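PDB 3GYK: 27kDa outer membrane protein from Silicibacter pomeroyi, which probably acts as a thiol-disulfide oxidoreductase, this piece being its DsbA-like thioredoxin domain. Local coordinates for residues V57-P62 and T127-Q132. Sequence-based numbering, arbitrary orientation.
Sequences VYREWP and TAHIAQ
His129 reaches from helix 124-140 to the end of strand 54-60, where Arg59 stacks on its ring and the backbone of Glu60 binds its edge. The contact belongs to a DsbA-like thioredoxin fold, in which segment 127-132 crosses strand segment 57-60 nearly at right angles (93°), the two axes coming within 7.7 Å. The packing is tightest around the imidazole: with CG anti to the backbone N (chi1 175°), the ring extends from the helix and NE2 accepts a hydrogen bond from Glu60 N at 2.9 Å, the donor lying almost in the ring plane. ND1 is bonded to Asn13 O; together the two bonds fix the rotation of the ring, and they are consistent with a neutral histidine protonated on ND1. One face carries the Arg59 guanidinium, tilted by only 14° with centres 4.0 Å apart. Bends at chi2 and chi3 fold the arginine chain back over the ring, and a salt bridge from NH1 to Asp11 and a hydrogen bond from NE to Ser133 OG help hold the flat group there. Arg59 NH2 also gives a weak hydrogen bond to His129 O at 2.9 Å, the acceptor lying at the guanidinium edge, in its plane. Glu60 lays CB near NE2, but its carboxylate turns off to the hydroxyls of Tyr32 and Tyr84. Away from the imidazole the contact thins out. Past the end of the strand, in the loop, the Pro62 ring makes an apolar contact with Ile130, CG to CG2 at 3.7 Å. On the side nearer solvent, the partly exposed Gln132 contributes just its aliphatic stem, with CB 3.5 Å from Arg59 NH2. Back at the imidazole edge, the buried Tyr58 O, which has no hydrogen-bonding partner, faces His129 CE1 in the ring plane at 3.4 Å.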
ATOM      1  N   VAL A  57      -4.752   4.575   2.538  1.00 10.74           N
ATOM      2  CA  VAL A  57      -3.461   4.618   3.252  1.00 10.81           C
ATOM      3  C   VAL A  57      -2.745   3.295   2.955  1.00 11.23           C
ATOM      4  O   VAL A  57      -3.336   2.212   3.076  1.00 10.99           O
ATOM      5  CB  VAL A  57      -3.634   4.838   4.789  1.00 11.34           C
ATOM      6  CG1 VAL A  57      -2.312   4.527   5.554  1.00 11.45           C
ATOM      7  CG2 VAL A  57      -4.091   6.280   5.078  1.00 10.32           C
ATOM      8  N   TYR A  58      -1.469   3.378   2.592  1.00 10.51           N
ATOM      9  CA  TYR A  58      -0.723   2.167   2.248  1.00 11.95           C
ATOM     10  C   TYR A  58       0.285   1.749   3.305  1.00 12.37           C
ATOM     11  O   TYR A  58       1.088   2.581   3.780  1.00 12.08           O
ATOM     12  CB  TYR A  58       0.001   2.386   0.922  1.00 11.95           C
ATOM     13  CG  TYR A  58      -0.841   2.151  -0.312  1.00 13.99           C
ATOM     14  CD1 TYR A  58      -2.154   1.685  -0.229  1.00 17.03           C
ATOM     15  CD2 TYR A  58      -0.294   2.329  -1.562  1.00 15.41           C
ATOM     16  CE1 TYR A  58      -2.903   1.410  -1.390  1.00 16.79           C
ATOM     17  CE2 TYR A  58      -1.032   2.070  -2.717  1.00 16.66           C
ATOM     18  CZ  TYR A  58      -2.324   1.604  -2.623  1.00 16.37           C
ATOM     19  OH  TYR A  58      -3.036   1.360  -3.774  1.00 17.87           O
ATOM     20  N   ARG A  59       0.261   0.458   3.655  1.00 10.90           N
ATOM     21  CA  ARG A  59       1.291  -0.141   4.480  1.00 10.46           C
ATOM     22  C   ARG A  59       2.039  -1.167   3.611  1.00 10.51           C
ATOM     23  O   ARG A  59       1.491  -2.237   3.241  1.00 11.31           O
ATOM     24  CB  ARG A  59       0.695  -0.890   5.693  1.00 11.08           C
ATOM     25  CG  ARG A  59      -0.071  -0.018   6.734  1.00  9.84           C
ATOM     26  CD  ARG A  59       0.683   1.239   7.217  1.00 12.38           C
ATOM     27  NE  ARG A  59       2.096   1.031   7.543  1.00 12.58           N
ATOM     28  CZ  ARG A  59       2.824   1.924   8.209  1.00 10.16           C
ATOM     29  NH1 ARG A  59       2.233   3.056   8.661  1.00  8.85           N
ATOM     30  NH2 ARG A  59       4.141   1.730   8.382  1.00  9.50           N
ATOM     31  N   GLU A  60       3.275  -0.835   3.287  1.00  9.73           N
ATOM     32  CA  GLU A  60       4.147  -1.786   2.591  1.00  9.72           C
ATOM     33  C   GLU A  60       4.534  -2.821   3.613  1.00  9.93           C
ATOM     34  O   GLU A  60       5.168  -2.496   4.632  1.00 10.65           O
ATOM     35  CB  GLU A  60       5.385  -1.043   2.076  1.00 10.70           C
ATOM     36  CG  GLU A  60       5.065   0.030   1.056  1.00 11.24           C
ATOM     37  CD  GLU A  60       5.154  -0.510  -0.393  1.00 11.34           C
ATOM     38  OE1 GLU A  60       5.549  -1.682  -0.569  1.00 12.51           O
ATOM     39  OE2 GLU A  60       4.853   0.258  -1.337  1.00 13.72           O
ATOM     40  N   TRP A  61       4.149  -4.076   3.355  1.00 10.58           N
ATOM     41  CA  TRP A  61       4.404  -5.172   4.288  1.00 10.48           C
ATOM     42  C   TRP A  61       5.032  -6.333   3.521  1.00 10.46           C
ATOM     43  O   TRP A  61       4.362  -7.324   3.181  1.00  9.49           O
ATOM     44  CB  TRP A  61       3.099  -5.593   4.987  1.00 10.61           C
ATOM     45  CG  TRP A  61       3.308  -6.564   6.107  1.00 10.74           C
ATOM     46  CD1 TRP A  61       4.437  -6.707   6.883  1.00 10.87           C
ATOM     47  CD2 TRP A  61       2.376  -7.548   6.575  1.00 11.17           C
ATOM     48  NE1 TRP A  61       4.261  -7.724   7.796  1.00 12.35           N
ATOM     49  CE2 TRP A  61       3.008  -8.248   7.635  1.00 11.13           C
ATOM     50  CE3 TRP A  61       1.058  -7.895   6.214  1.00 10.24           C
ATOM     51  CZ2 TRP A  61       2.389  -9.302   8.317  1.00 11.78           C
ATOM     52  CZ3 TRP A  61       0.441  -8.959   6.906  1.00 10.67           C
ATOM     53  CH2 TRP A  61       1.100  -9.631   7.933  1.00 11.30           C
ATOM     54  N   PRO A  62       6.324  -6.173   3.173  1.00 11.04           N
ATOM     55  CA  PRO A  62       7.009  -7.215   2.398  1.00  9.71           C
ATOM     56  C   PRO A  62       7.259  -8.470   3.267  1.00 10.29           C
ATOM     57  O   PRO A  62       7.975  -8.406   4.273  1.00 11.86           O
ATOM     58  CB  PRO A  62       8.315  -6.533   1.982  1.00  9.08           C
ATOM     59  CG  PRO A  62       8.578  -5.505   3.108  1.00 10.06           C
ATOM     60  CD  PRO A  62       7.161  -4.958   3.337  1.00  9.71           C
ATOM     61  N   THR A 127      13.211   1.776   6.326  1.00  7.34           N
ATOM     62  CA  THR A 127      13.237   0.749   7.367  1.00  8.29           C
ATOM     63  C   THR A 127      12.143   0.975   8.429  1.00  7.91           C
ATOM     64  O   THR A 127      11.432   0.023   8.794  1.00  6.76           O
ATOM     65  CB  THR A 127      14.598   0.697   8.014  1.00  8.28           C
ATOM     66  OG1 THR A 127      15.560   0.357   7.001  1.00 10.36           O
ATOM     67  CG2 THR A 127      14.625  -0.348   9.127  1.00  8.32           C
ATOM     68  N   ALA A 128      12.002   2.232   8.884  1.00  6.80           N
ATOM     69  CA  ALA A 128      11.000   2.584   9.894  1.00  6.69           C
ATOM     70  C   ALA A 128       9.587   2.260   9.401  1.00  7.51           C
ATOM     71  O   ALA A 128       8.772   1.719  10.177  1.00  8.08           O
ATOM     72  CB  ALA A 128      11.115   4.070  10.354  1.00  6.15           C
ATOM     73  N   HIS A 129       9.284   2.559   8.140  1.00  7.10           N
ATOM     74  CA  HIS A 129       7.936   2.238   7.610  1.00  8.83           C
ATOM     75  C   HIS A 129       7.684   0.728   7.653  1.00  8.57           C
ATOM     76  O   HIS A 129       6.667   0.248   8.156  1.00  8.25           O
ATOM     77  CB  HIS A 129       7.746   2.740   6.185  1.00  8.47           C
ATOM     78  CG  HIS A 129       6.435   2.335   5.579  1.00 10.78           C
ATOM     79  ND1 HIS A 129       5.371   3.205   5.472  1.00  9.69           N
ATOM     80  CD2 HIS A 129       5.996   1.140   5.100  1.00 10.34           C
ATOM     81  CE1 HIS A 129       4.343   2.572   4.920  1.00 10.29           C
ATOM     82  NE2 HIS A 129       4.692   1.315   4.702  1.00 10.93           N
ATOM     83  N   ILE A 130       8.617  -0.038   7.106  1.00  8.27           N
ATOM     84  CA  ILE A 130       8.393  -1.490   7.010  1.00  8.08           C
ATOM     85  C   ILE A 130       8.281  -2.118   8.393  1.00  7.85           C
ATOM     86  O   ILE A 130       7.425  -2.988   8.612  1.00  8.63           O
ATOM     87  CB  ILE A 130       9.498  -2.150   6.147  1.00  8.43           C
ATOM     88  CG1 ILE A 130       9.390  -1.665   4.691  1.00  8.47           C
ATOM     89  CG2 ILE A 130       9.376  -3.681   6.202  1.00  9.38           C
ATOM     90  CD1 ILE A 130      10.666  -1.940   3.819  1.00 10.07           C
ATOM     91  N   ALA A 131       9.113  -1.683   9.337  1.00  7.43           N
ATOM     92  CA  ALA A 131       9.039  -2.202  10.696  1.00  6.70           C
ATOM     93  C   ALA A 131       7.686  -1.898  11.335  1.00  8.01           C
ATOM     94  O   ALA A 131       7.130  -2.737  12.063  1.00  6.96           O
ATOM     95  CB  ALA A 131      10.158  -1.622  11.563  1.00  6.95           C
ATOM     96  N   GLN A 132       7.176  -0.681  11.080  1.00  7.45           N
ATOM     97  CA  GLN A 132       5.855  -0.324  11.630  1.00  8.27           C
ATOM     98  C   GLN A 132       4.741  -1.109  10.945  1.00  8.60           C
ATOM     99  O   GLN A 132       3.749  -1.453  11.599  1.00  9.11           O
ATOM    100  CB  GLN A 132       5.632   1.205  11.523  1.00  9.09           C
ATOM    101  CG  GLN A 132       4.256   1.712  11.977  1.00  8.10           C
ATOM    102  CD  GLN A 132       3.954   1.496  13.444  1.00  8.84           C
ATOM    103  OE1 GLN A 132       4.699   0.839  14.183  1.00  9.73           O
ATOM    104  NE2 GLN A 132       2.844   2.114  13.908  1.00  8.86           N
TER